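Local coordinates for inorganic pyrophosphatase (Shewanella sp. AS-11, PDB 6LL8), which probably hydrolyses diphosphate to two phosphates as a manganese-dependent family II pyrophosphatase, here holding magnesium ions and the diphosphate analogue imidodiphosphate, at residues S3-G8 against A65-Y70; C116-I121 against G138-A143; V130-N135 against E165-I170; P194-V199 against A238-E243; N209-G214 against N245-L250. One frame throughout, in Å; residues are numbered along the deposited sequence.

Contact 1 (S3-G8 against A65-Y70); sequences SMYVVG and AGEEVY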
# COMPACT_ATOMS: atom_id res chain seq x y z
N SER A 3 3.46 -17.16 19.11
CA SER A 3 4.03 -16.57 17.86
C SER A 3 3.72 -15.09 17.82
O SER A 3 2.63 -14.72 18.25
CB SER A 3 3.46 -17.22 16.62
OG SER A 3 3.91 -18.56 16.44
N MET A 4 4.62 -14.31 17.27
CA MET A 4 4.29 -12.94 16.85
C MET A 4 3.37 -13.01 15.64
O MET A 4 3.40 -14.00 14.88
CB MET A 4 5.55 -12.14 16.51
CG MET A 4 6.22 -12.53 15.20
SD MET A 4 7.74 -11.66 14.87
CE MET A 4 8.88 -12.70 15.79
N TYR A 5 2.60 -11.96 15.44
CA TYR A 5 1.82 -11.79 14.21
C TYR A 5 2.49 -10.75 13.35
O TYR A 5 2.82 -9.66 13.83
CB TYR A 5 0.38 -11.40 14.54
CG TYR A 5 -0.40 -12.53 15.12
CD1 TYR A 5 -1.05 -13.43 14.31
CD2 TYR A 5 -0.50 -12.70 16.48
CE1 TYR A 5 -1.76 -14.49 14.83
CE2 TYR A 5 -1.22 -13.75 17.02
CZ TYR A 5 -1.85 -14.65 16.19
OH TYR A 5 -2.58 -15.68 16.72
N VAL A 6 2.63 -11.06 12.08
CA VAL A 6 3.22 -10.17 11.07
C VAL A 6 2.09 -9.64 10.22
O VAL A 6 1.38 -10.45 9.60
CB VAL A 6 4.27 -10.91 10.23
CG1 VAL A 6 4.96 -9.90 9.32
CG2 VAL A 6 5.28 -11.64 11.10
N VAL A 7 1.85 -8.33 10.23
CA VAL A 7 0.61 -7.81 9.63
C VAL A 7 0.85 -6.42 9.06
O VAL A 7 1.45 -5.54 9.69
CB VAL A 7 -0.55 -7.87 10.61
CG1 VAL A 7 -0.31 -7.04 11.81
CG2 VAL A 7 -1.86 -7.49 9.97
N GLY A 8 0.33 -6.24 7.86
CA GLY A 8 0.39 -4.97 7.14
C GLY A 8 -0.81 -4.10 7.39
O GLY A 8 -1.56 -4.26 8.34
N ALA A 65 -4.72 -7.33 20.89
CA ALA A 65 -4.38 -7.02 22.28
C ALA A 65 -3.66 -8.22 22.90
O ALA A 65 -4.11 -9.37 22.74
CB ALA A 65 -5.61 -6.71 23.09
N GLY A 66 -2.59 -7.96 23.64
CA GLY A 66 -1.83 -9.01 24.33
C GLY A 66 -0.84 -9.74 23.44
O GLY A 66 -0.11 -10.59 23.95
N GLU A 67 -0.84 -9.47 22.16
CA GLU A 67 0.04 -10.14 21.19
C GLU A 67 1.30 -9.32 20.96
O GLU A 67 1.32 -8.12 21.26
CB GLU A 67 -0.67 -10.33 19.86
CG GLU A 67 -1.98 -11.10 19.95
CD GLU A 67 -1.89 -12.55 20.36
OE1 GLU A 67 -0.79 -13.12 20.38
OE2 GLU A 67 -2.93 -13.14 20.63
N GLU A 68 2.30 -9.97 20.39
CA GLU A 68 3.47 -9.30 19.80
C GLU A 68 3.20 -9.18 18.30
O GLU A 68 2.81 -10.16 17.66
CB GLU A 68 4.75 -10.07 20.06
CG GLU A 68 5.20 -10.00 21.52
CD GLU A 68 6.38 -10.91 21.80
OE1 GLU A 68 6.26 -12.08 21.48
OE2 GLU A 68 7.33 -10.44 22.42
N VAL A 69 3.46 -8.00 17.78
CA VAL A 69 3.12 -7.66 16.39
C VAL A 69 4.34 -7.09 15.69
O VAL A 69 5.00 -6.18 16.20
CB VAL A 69 1.95 -6.68 16.32
CG1 VAL A 69 1.61 -6.32 14.90
CG2 VAL A 69 0.74 -7.25 17.01
N TYR A 70 4.59 -7.59 14.49
CA TYR A 70 5.61 -7.04 13.57
C TYR A 70 4.81 -6.39 12.46
O TYR A 70 4.13 -7.06 11.67
CB TYR A 70 6.56 -8.11 13.07
CG TYR A 70 7.92 -7.58 12.72
CD1 TYR A 70 8.10 -6.61 11.75
CD2 TYR A 70 9.06 -8.08 13.33
CE1 TYR A 70 9.35 -6.12 11.45
CE2 TYR A 70 10.33 -7.62 13.03
CZ TYR A 70 10.47 -6.61 12.08
OH TYR A 70 11.69 -6.07 11.76
O HOH W 1 1.84 -12.76 19.94
O HOH W 2 -4.19 -15.14 18.91

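Contact 2 (C116-I121 against G138-A143); sequences CSNTVI and GIMMCA. Unlike the reference sequence in segment 116-121: Ser117 (reference Arg).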
# COMPACT_ATOMS: atom_id res chain seq x y z
N CYS A 116 9.51 -0.49 -2.15
CA CYS A 116 8.62 -1.57 -1.68
C CYS A 116 9.09 -2.10 -0.33
O CYS A 116 10.31 -2.29 -0.15
CB CYS A 116 8.57 -2.65 -2.73
SG CYS A 116 7.42 -3.98 -2.34
N SER A 117 8.17 -2.42 0.57
CA SER A 117 8.57 -3.05 1.84
C SER A 117 9.29 -4.35 1.57
O SER A 117 10.21 -4.73 2.33
CB SER A 117 7.38 -3.32 2.73
OG SER A 117 6.67 -2.17 3.10
N ASN A 118 8.90 -5.09 0.55
CA ASN A 118 9.52 -6.40 0.26
C ASN A 118 10.96 -6.24 -0.19
O ASN A 118 11.72 -7.22 -0.03
CB ASN A 118 8.68 -7.23 -0.72
CG ASN A 118 7.57 -8.00 -0.04
OD1 ASN A 118 7.84 -9.12 0.42
ND2 ASN A 118 6.39 -7.42 0.12
N THR A 119 11.36 -5.08 -0.70
CA THR A 119 12.80 -4.82 -0.97
C THR A 119 13.56 -4.86 0.35
O THR A 119 14.68 -5.42 0.42
CB THR A 119 12.96 -3.52 -1.73
OG1 THR A 119 12.24 -3.67 -2.95
CG2 THR A 119 14.40 -3.15 -1.98
N VAL A 120 13.00 -4.25 1.38
CA VAL A 120 13.63 -4.24 2.71
C VAL A 120 13.59 -5.66 3.30
O VAL A 120 14.56 -6.11 3.91
CB VAL A 120 12.95 -3.22 3.63
CG1 VAL A 120 13.75 -3.13 4.94
CG2 VAL A 120 12.84 -1.86 2.98
N ILE A 121 12.49 -6.40 3.15
CA ILE A 121 12.46 -7.77 3.66
C ILE A 121 13.53 -8.60 2.96
O ILE A 121 14.17 -9.41 3.63
CB ILE A 121 11.04 -8.34 3.51
CG1 ILE A 121 10.06 -7.55 4.37
CG2 ILE A 121 11.02 -9.81 3.86
CD1 ILE A 121 8.60 -7.86 4.12
N GLY A 138 8.80 -15.42 -5.67
CA GLY A 138 7.85 -14.97 -6.68
C GLY A 138 6.91 -13.92 -6.14
O GLY A 138 6.64 -12.93 -6.82
N ILE A 139 6.34 -14.16 -4.96
CA ILE A 139 5.36 -13.18 -4.43
C ILE A 139 6.10 -11.91 -4.03
O ILE A 139 5.52 -10.81 -4.18
CB ILE A 139 4.46 -13.77 -3.34
CG1 ILE A 139 5.19 -14.08 -2.03
CG2 ILE A 139 3.70 -14.97 -3.88
CD1 ILE A 139 4.26 -14.47 -0.91
N MET A 140 7.31 -11.99 -3.52
CA MET A 140 8.09 -10.79 -3.19
C MET A 140 8.36 -9.97 -4.45
O MET A 140 8.21 -8.75 -4.47
CB MET A 140 9.39 -11.16 -2.49
CG MET A 140 9.22 -11.77 -1.10
SD MET A 140 10.78 -12.26 -0.36
CE MET A 140 11.51 -10.66 -0.03
N MET A 141 8.76 -10.66 -5.50
CA MET A 141 9.01 -10.03 -6.80
C MET A 141 7.77 -9.29 -7.27
O MET A 141 7.84 -8.13 -7.70
CB MET A 141 9.41 -11.11 -7.79
CG MET A 141 9.72 -10.60 -9.19
SD MET A 141 9.49 -11.83 -10.49
CE MET A 141 7.71 -11.99 -10.43
N CYS A 142 6.62 -9.96 -7.20
CA CYS A 142 5.36 -9.34 -7.64
C CYS A 142 5.07 -8.11 -6.80
O CYS A 142 4.62 -7.07 -7.34
CB CYS A 142 4.20 -10.31 -7.57
SG CYS A 142 4.24 -11.60 -8.82
N ALA A 143 5.22 -8.20 -5.49
CA ALA A 143 4.94 -7.04 -4.64
C ALA A 143 5.79 -5.84 -5.05
O ALA A 143 5.27 -4.70 -5.10
CB ALA A 143 5.19 -7.37 -3.19

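Contact 3 (V130-N135 against E165-I170); sequences VKIPAN and EALAEI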
# COMPACT_ATOMS: atom_id res chain seq x y z
N VAL A 130 19.49 -16.37 5.14
CA VAL A 130 18.42 -17.38 4.94
C VAL A 130 18.05 -17.46 3.46
O VAL A 130 17.83 -16.42 2.80
CB VAL A 130 17.21 -17.02 5.82
CG1 VAL A 130 16.01 -17.86 5.49
CG2 VAL A 130 17.59 -17.15 7.29
N LYS A 131 17.96 -18.67 2.94
CA LYS A 131 17.61 -18.89 1.54
C LYS A 131 16.15 -18.50 1.32
O LYS A 131 15.27 -18.78 2.14
CB LYS A 131 17.78 -20.37 1.18
CG LYS A 131 19.20 -20.87 1.31
CD LYS A 131 20.24 -20.09 0.53
CE LYS A 131 21.64 -20.64 0.75
NZ LYS A 131 22.25 -20.14 2.01
N ILE A 132 15.90 -17.86 0.19
CA ILE A 132 14.52 -17.47 -0.20
C ILE A 132 13.99 -18.57 -1.10
O ILE A 132 14.54 -18.79 -2.18
CB ILE A 132 14.49 -16.11 -0.92
CG1 ILE A 132 15.16 -15.04 -0.06
CG2 ILE A 132 13.03 -15.77 -1.24
CD1 ILE A 132 15.26 -13.68 -0.71
N PRO A 133 12.93 -19.29 -0.70
CA PRO A 133 12.38 -20.31 -1.56
C PRO A 133 11.76 -19.69 -2.82
O PRO A 133 11.37 -18.54 -2.83
CB PRO A 133 11.25 -20.96 -0.74
CG PRO A 133 11.48 -20.51 0.68
CD PRO A 133 12.29 -19.24 0.61
N ALA A 134 11.65 -20.47 -3.86
CA ALA A 134 11.15 -20.02 -5.15
C ALA A 134 9.77 -19.38 -5.04
O ALA A 134 9.52 -18.34 -5.68
CB ALA A 134 11.15 -21.12 -6.18
N ASN A 135 8.88 -19.99 -4.30
CA ASN A 135 7.50 -19.47 -4.21
C ASN A 135 7.47 -18.12 -3.51
O ASN A 135 6.78 -17.20 -3.94
CB ASN A 135 6.54 -20.53 -3.64
CG ASN A 135 6.86 -21.03 -2.22
OD1 ASN A 135 7.93 -20.78 -1.65
ND2 ASN A 135 5.98 -21.86 -1.69
N GLU A 165 15.35 -8.31 -9.96
CA GLU A 165 16.17 -9.17 -10.84
C GLU A 165 16.60 -10.43 -10.07
O GLU A 165 16.56 -11.54 -10.61
CB GLU A 165 17.36 -8.37 -11.35
CG GLU A 165 16.96 -7.31 -12.36
CD GLU A 165 18.05 -6.33 -12.76
OE1 GLU A 165 19.07 -6.27 -12.04
OE2 GLU A 165 17.80 -5.58 -13.72
N ALA A 166 17.07 -10.27 -8.83
CA ALA A 166 17.56 -11.42 -8.03
C ALA A 166 16.40 -12.36 -7.71
O ALA A 166 16.52 -13.59 -7.82
CB ALA A 166 18.21 -10.94 -6.77
N LEU A 167 15.26 -11.79 -7.30
CA LEU A 167 14.10 -12.62 -6.95
C LEU A 167 13.52 -13.33 -8.17
O LEU A 167 13.06 -14.48 -8.04
CB LEU A 167 13.03 -11.78 -6.26
CG LEU A 167 13.43 -11.23 -4.90
CD1 LEU A 167 12.43 -10.15 -4.48
CD2 LEU A 167 13.50 -12.31 -3.84
N ALA A 168 13.47 -12.66 -9.31
CA ALA A 168 12.94 -13.27 -10.54
C ALA A 168 13.79 -14.50 -10.88
O ALA A 168 13.23 -15.53 -11.26
CB ALA A 168 12.95 -12.31 -11.69
N GLU A 169 15.10 -14.41 -10.73
CA GLU A 169 15.99 -15.58 -11.02
C GLU A 169 15.65 -16.72 -10.06
O GLU A 169 15.49 -17.85 -10.49
CB GLU A 169 17.45 -15.14 -10.92
CG GLU A 169 18.49 -16.22 -11.19
CD GLU A 169 19.93 -15.74 -11.17
OE1 GLU A 169 20.37 -15.42 -10.09
OE2 GLU A 169 20.59 -15.73 -12.23
N ILE A 170 15.49 -16.43 -8.77
CA ILE A 170 15.16 -17.48 -7.78
C ILE A 170 13.81 -18.10 -8.09
O ILE A 170 13.62 -19.30 -7.97
CB ILE A 170 15.21 -16.90 -6.36
CG1 ILE A 170 16.62 -16.46 -6.00
CG2 ILE A 170 14.67 -17.90 -5.36
CD1 ILE A 170 16.69 -15.55 -4.81

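Contact 4 (P194-V199 against A238-E243); sequences PARDLV and AKLKVE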
# COMPACT_ATOMS: atom_id res chain seq x y z
N PRO A 194 -19.19 -2.11 -7.81
CA PRO A 194 -19.85 -0.97 -7.18
C PRO A 194 -18.87 0.17 -6.86
O PRO A 194 -17.71 -0.09 -6.47
CB PRO A 194 -20.46 -1.59 -5.92
CG PRO A 194 -20.67 -3.04 -6.23
CD PRO A 194 -19.49 -3.37 -7.11
N ALA A 195 -19.32 1.40 -6.93
CA ALA A 195 -18.50 2.58 -6.65
C ALA A 195 -17.81 2.42 -5.29
O ALA A 195 -16.60 2.70 -5.21
CB ALA A 195 -19.32 3.83 -6.74
N ARG A 196 -18.52 2.04 -4.24
CA ARG A 196 -17.89 2.01 -2.90
C ARG A 196 -16.76 0.99 -2.88
O ARG A 196 -15.74 1.23 -2.22
CB ARG A 196 -18.93 1.75 -1.81
CG ARG A 196 -18.34 1.56 -0.41
CD ARG A 196 -17.57 2.76 0.11
NE ARG A 196 -18.30 4.02 0.13
CZ ARG A 196 -18.99 4.48 1.16
NH1 ARG A 196 -19.04 3.81 2.28
NH2 ARG A 196 -19.60 5.64 1.08
N ASP A 197 -16.92 -0.13 -3.57
CA ASP A 197 -15.87 -1.16 -3.58
C ASP A 197 -14.63 -0.61 -4.29
O ASP A 197 -13.51 -0.93 -3.86
CB ASP A 197 -16.37 -2.45 -4.22
CG ASP A 197 -17.42 -3.22 -3.42
OD1 ASP A 197 -17.55 -2.97 -2.22
OD2 ASP A 197 -18.02 -4.11 -4.01
N LEU A 198 -14.80 0.23 -5.31
CA LEU A 198 -13.63 0.85 -5.97
C LEU A 198 -13.01 1.91 -5.06
O LEU A 198 -11.77 1.95 -4.91
CB LEU A 198 -14.05 1.44 -7.30
CG LEU A 198 -14.47 0.45 -8.38
CD1 LEU A 198 -14.98 1.20 -9.59
CD2 LEU A 198 -13.34 -0.49 -8.76
N VAL A 199 -13.82 2.77 -4.45
CA VAL A 199 -13.28 3.81 -3.56
C VAL A 199 -12.43 3.13 -2.46
O VAL A 199 -11.38 3.66 -2.11
CB VAL A 199 -14.41 4.68 -2.98
CG1 VAL A 199 -13.94 5.58 -1.89
CG2 VAL A 199 -15.11 5.46 -4.08
N ALA A 238 -18.25 11.77 -1.34
CA ALA A 238 -18.96 12.73 -0.47
C ALA A 238 -19.64 11.97 0.66
O ALA A 238 -19.61 12.43 1.80
CB ALA A 238 -19.95 13.52 -1.26
N LYS A 239 -20.27 10.83 0.38
CA LYS A 239 -20.91 9.99 1.42
C LYS A 239 -19.84 9.49 2.39
O LYS A 239 -20.05 9.57 3.59
CB LYS A 239 -21.65 8.82 0.79
CG LYS A 239 -22.90 9.17 0.01
CD LYS A 239 -23.62 7.94 -0.55
CE LYS A 239 -24.64 8.22 -1.63
NZ LYS A 239 -25.72 9.10 -1.16
N LEU A 240 -18.72 9.00 1.86
CA LEU A 240 -17.66 8.45 2.73
C LEU A 240 -17.11 9.54 3.65
O LEU A 240 -16.79 9.25 4.81
CB LEU A 240 -16.57 7.84 1.85
CG LEU A 240 -15.47 7.11 2.58
CD1 LEU A 240 -15.99 5.97 3.44
CD2 LEU A 240 -14.49 6.58 1.56
N LYS A 241 -16.99 10.76 3.17
CA LYS A 241 -16.51 11.90 3.96
C LYS A 241 -17.39 12.03 5.20
O LYS A 241 -16.91 12.18 6.33
CB LYS A 241 -16.50 13.17 3.13
CG LYS A 241 -16.07 14.41 3.89
CD LYS A 241 -16.14 15.62 3.03
CE LYS A 241 -15.76 16.89 3.77
NZ LYS A 241 -16.78 17.27 4.79
N VAL A 242 -18.70 12.05 5.00
CA VAL A 242 -19.68 12.24 6.10
C VAL A 242 -19.65 11.04 7.02
O VAL A 242 -19.62 11.18 8.25
CB VAL A 242 -21.09 12.47 5.54
CG1 VAL A 242 -22.13 12.37 6.63
CG2 VAL A 242 -21.14 13.77 4.78
N GLU A 243 -19.64 9.84 6.45
CA GLU A 243 -19.74 8.61 7.26
C GLU A 243 -18.61 8.53 8.27
O GLU A 243 -18.85 8.05 9.39
CB GLU A 243 -19.69 7.37 6.38
CG GLU A 243 -20.93 7.19 5.54
CD GLU A 243 -20.79 6.18 4.42
OE1 GLU A 243 -19.89 5.33 4.53
OE2 GLU A 243 -21.57 6.26 3.42

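Contact 5 (N209-G214 against N245-L250); sequences NGNLVG and NRHSVL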
# COMPACT_ATOMS: atom_id res chain seq x y z
N ASN A 209 -2.33 16.50 11.30
CA ASN A 209 -2.47 17.58 12.31
C ASN A 209 -3.90 17.59 12.87
O ASN A 209 -4.48 18.66 13.04
CB ASN A 209 -2.03 18.91 11.70
CG ASN A 209 -1.74 19.93 12.76
OD1 ASN A 209 -1.54 19.58 13.92
ND2 ASN A 209 -1.76 21.19 12.37
N GLY A 210 -4.43 16.41 13.21
CA GLY A 210 -5.76 16.25 13.81
C GLY A 210 -6.90 16.34 12.82
O GLY A 210 -8.03 16.30 13.25
N ASN A 211 -6.61 16.36 11.53
CA ASN A 211 -7.63 16.33 10.46
C ASN A 211 -7.61 14.95 9.81
O ASN A 211 -6.51 14.49 9.38
CB ASN A 211 -7.33 17.41 9.44
CG ASN A 211 -7.33 18.78 10.07
OD1 ASN A 211 -8.38 19.35 10.25
ND2 ASN A 211 -6.15 19.27 10.41
N LEU A 212 -8.76 14.31 9.73
CA LEU A 212 -8.84 12.95 9.18
C LEU A 212 -9.00 13.09 7.66
O LEU A 212 -10.01 13.65 7.19
CB LEU A 212 -9.95 12.15 9.85
CG LEU A 212 -10.02 10.69 9.42
CD1 LEU A 212 -8.74 9.95 9.77
CD2 LEU A 212 -11.21 9.99 10.02
N VAL A 213 -8.02 12.60 6.90
CA VAL A 213 -8.00 12.69 5.43
C VAL A 213 -7.98 11.27 4.87
O VAL A 213 -7.05 10.50 5.14
CB VAL A 213 -6.75 13.47 4.99
CG1 VAL A 213 -6.62 13.46 3.48
CG2 VAL A 213 -6.78 14.87 5.56
N GLY A 214 -8.98 10.92 4.09
CA GLY A 214 -9.01 9.64 3.40
C GLY A 214 -8.52 9.79 1.98
O GLY A 214 -8.93 10.73 1.29
N ASN A 245 -16.76 11.26 9.29
CA ASN A 245 -16.51 12.62 9.81
C ASN A 245 -15.10 13.04 9.40
O ASN A 245 -14.30 13.53 10.20
CB ASN A 245 -16.69 12.68 11.33
CG ASN A 245 -16.80 14.10 11.85
OD1 ASN A 245 -17.23 15.00 11.14
ND2 ASN A 245 -16.41 14.30 13.10
N ARG A 246 -14.81 12.89 8.13
CA ARG A 246 -13.48 13.23 7.59
C ARG A 246 -13.43 14.69 7.16
O ARG A 246 -14.44 15.26 6.68
CB ARG A 246 -13.16 12.32 6.41
CG ARG A 246 -13.00 10.86 6.78
CD ARG A 246 -12.69 9.98 5.57
NE ARG A 246 -12.35 8.63 5.96
CZ ARG A 246 -13.23 7.67 6.22
NH1 ARG A 246 -14.53 7.85 6.05
NH2 ARG A 246 -12.82 6.53 6.70
N HIS A 247 -12.27 15.30 7.28
CA HIS A 247 -12.00 16.64 6.72
C HIS A 247 -12.07 16.57 5.20
O HIS A 247 -12.61 17.48 4.56
CB HIS A 247 -10.66 17.15 7.24
CG HIS A 247 -10.26 18.46 6.68
ND1 HIS A 247 -9.80 18.61 5.40
CD2 HIS A 247 -10.31 19.71 7.22
CE1 HIS A 247 -9.58 19.90 5.17
NE2 HIS A 247 -9.87 20.59 6.31
N SER A 248 -11.44 15.55 4.62
CA SER A 248 -11.29 15.44 3.16
C SER A 248 -11.36 13.97 2.76
O SER A 248 -10.85 13.11 3.51
CB SER A 248 -9.98 16.00 2.69
OG SER A 248 -9.82 17.38 2.99
N VAL A 249 -11.87 13.72 1.57
CA VAL A 249 -11.69 12.44 0.86
C VAL A 249 -11.19 12.74 -0.53
O VAL A 249 -11.80 13.55 -1.23
CB VAL A 249 -12.93 11.53 0.84
CG1 VAL A 249 -12.64 10.28 0.04
CG2 VAL A 249 -13.41 11.17 2.24
N LEU A 250 -10.09 12.10 -0.89
CA LEU A 250 -9.44 12.25 -2.21
C LEU A 250 -9.42 10.89 -2.86
O LEU A 250 -9.15 9.89 -2.19
CB LEU A 250 -8.00 12.76 -2.03
CG LEU A 250 -7.81 13.91 -1.05
CD1 LEU A 250 -6.32 14.24 -0.98
CD2 LEU A 250 -8.68 15.12 -1.38

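Contact 1 (S3-G8 against A65-Y70)
The ring of Tyr5 and the carboxylate of Glu67 stand almost perpendicular, their planes 86° apart, with OE1 of Glu67 lying in the ring plane 3.4 Å from CE2 of Tyr5. This placement should suit the weakly positive C-H edge of the ring better than its pi face. Glu67 gets there by folding at its second torsion (chi2 -66°), which brings the carboxylate alongside the tyrosine. Two waters complete the pairing. One donates to both Ser3 O and Glu67 OE1 and accepts from Glu68 N; the other donates to Glu67 OE2 and is hydrogen-bonded to Tyr5 OH. The ring also makes a cation-pi contact with Lys61.

The backbones that carry this pair, strands 4-7 and 68-70, run parallel, neighbours at the middle of the six-stranded parallel sheet of the DHH domain. Tyr5 N donates to Glu68 O at 2.9 Å, Tyr70 N to Tyr5 O at 2.8 Å, and Val7 N to Tyr70 O at 3.0 Å. Tyr5 and Val69 project to one face of the sheet, Val6 and Tyr70 to the other. On the Tyr5 face, the side chains of Val7 and Val69 cross at a slant, CG1 to CG1 3.7 Å, and the chain after Val7 leads to His9, a magnesium ligand.

On the Val6 face, Met4 and Tyr70 extend next to each other in one direction. The sulfur SD of Met4 sits at the ring edge, 4.1 Å from CD2 of Tyr70, a Met-aromatic contact. Helix 14-29 packs on this face through Leu23 and Lys27, and Tyr70 OH is hydrogen-bonded to Glu108.

Contact 2 (C116-I121 against G138-A143)
Asn118 and Met140 meet where helices 117-128 and 134-147 of the DHH domain pack against each other, the N-to-C directions of their short segments 139° apart and the axes 9.1 Å apart at closest approach. No hydrogen bond crosses between the segments, and every touching residue is buried.

The polar group at the interface is the Asn118 amide, which points at the second helix, its two ends against different residues. ND2 lies 3.5 Å from the methyl CB of Ala143, yet its polar partner is OD1 of Asp15, a magnesium ligand, which makes Asn118 a second-shell residue that probably helps to hold this carboxylate. Asp15 is also held through OD2 by the backbone N of Ser117, at the start of the first helix. The other end of the amide, OD1, faces CG of Met140 at 3.4 Å and has no hydrogen-bond partner in the model, a buried carbonyl set against aliphatic carbon.

Van der Waals packing follows the thioether. Met140 turns at its last torsion (chi3 70°), which brings CE against the first helix, 3.4 Å from the backbone O of Asn118 and 4.0 Å from CG2 of Ile121. Ala143, one turn further along its helix, presents only a methyl group, and the amide of Asn118 lies close against it.

Capping accounts for Cys116, the N-cap residue of helix 117-128. Its SG weakly accepts from Asn118 N across 3.4 Å, while the same sulfur lies 3.6 Å from the backbone O of Ala143.

Contact 3 (V130-N135 against E165-I170)
Ile132 and Ile170 meet through a methyl and a carbonyl: CG2 of Ile170 lies 3.3 Å from the backbone O of Ile132. The CG2 branch, anti to the backbone N of Ile170, is thereby turned toward the chain at 132-134, and it also comes within 4.1 Å of CA of Ala134. Two further contacts complete the first shell. The delta methyl CD1 of Ile132 touches CD2 of Leu167 at 3.8 Å, the two side chains crossing at about a right angle, and CB of Ala134 rests 3.6 Å from the backbone O of Ile170. No hydrogen bond links the segments; van der Waals contact joins them, with Leu167 on the buried side and Ile170 on the exposed one.

Backbone geometry sets up these groups. Leu167 and Ile170 are three residues apart on helix 158-171 and project from neighbouring turns toward the same partner. Across from them, the chain is extended at Ile132 and then enters helix 134-147, with Pro133 as its N-cap residue and Ala134 in its first turn.

Further out, Ile132 also packs on Lys122 and Tyr125 of helix 117-128 and on Ala137. Leu167 reaches Lys122 too, and continues inward to Ile144. The contact thus lies at the surface, where the connection leaving helix 117-128 turns into helix 134-147 and the later part of helix 158-171 leans against the junction.

Contact 4 (P194-V199 against A238-E243)
Arg196 grips Glu243 end-on with two nitrogens, one to each carboxylate oxygen, a bidentate salt bridge between two helices. NH1 donates to OE1 of Glu243 at 2.8 Å and uses the syn lone pair of that oxygen. NH2 donates to OE2 of Glu243 at 3.1 Å, but meets it from above the carboxylate plane, in keeping with the 49° between the guanidinium and carboxylate planes. The arginine chain leaves the backbone extended and then bends at chi2 (61°) and again at chi3, which carries its head across to helix 230-243. There NE makes a further salt bridge with Asp236, so two acids of the same helix bind one guanidinium and fix its rotation. Together they probably more than balance its single charge.

Both helices belong to the DHHA2 domain, where the short helix 195-199 meets the longer 230-243 at 68° between segment axes. Leu240 lies between the helices, touching both Arg196 and Val199. Its methyl CD1 stands off-centre over one guanidinium face of Arg196, 3.9 Å above the plane, while CB of Lys239 lies at the edge, 3.8 Å from NH2 of Arg196.

One turn after the arginine, Val199 brings the apolar part of the contact. Its CG1 is 3.6 Å from CD2 of Leu240, the side chains running antiparallel past one another. Val199 also packs on Leu233, Asp236 and Ile237 of helix 230-243.

Contact 5 (N209-G214 against N245-L250)
The backbone O of Leu212 accepts from His247 N at 2.8 Å in the carbonyl plane, though with a bent N-H...O angle of 133°. Beside this bond, CB of Arg246 comes to 3.5 Å from the same oxygen. Further along, the pairing is straighter: Gly214 N donates to Ser248 O at 2.9 Å, and Leu250 N to Gly214 O at 2.8 Å, both at 164°. Strands 211-214 and 248-250 run parallel, as the two strands of the beta-alpha-beta unit whose crossover helix is 230-243, in the mixed sheet of the DHHA2 domain.

The side chains sort by face. On the Val213 and Ser248 side, Asn211 and His247 extend alongside each other in one direction, with amide and ring planes 75° apart and OD1 of Asn211 3.6 Å from CD2 of His247. The ring of His247 is held at its edge, ND1 and Ser248 OG being hydrogen-bonded at 2.7 Å, and it packs edge-to-face with Phe306. ND2 of Asn211 turns to the backbone O of Met208.

Leu212 lies on the other face, where its CD2 packs 3.8 Å from CG of Arg246. The arginine chain is extended from CG to NE and passes Gly214 to reach Asp205, with NH1 also on Leu240 O. Its aliphatic part thus packs on the strands while its charged end is probably neutralised by Asp205 on the adjoining strand.

From the N terminus, contact 1 is the first to close, bringing residues 65-70 beside 3-8 after a long excursion and joining central strands of the parallel sheet in the DHH domain. Contacts 2 and 3 follow and cross, 130-135 lying between the segments of contact 2 and 165-170 after them; both use helix 134-147 and touch through Met140 and Met141 against Leu167 and Ala168. On the opposite side of the chain's centre from these, contacts 4 and 5 also cross, within the DHHA2 domain. Contact 4 ties the preceding helix 195-199 to the crossover helix 230-243, whose flanking strands contact 5 pairs; a Schellman motif with Asn245 ends that helix before strand 248-255.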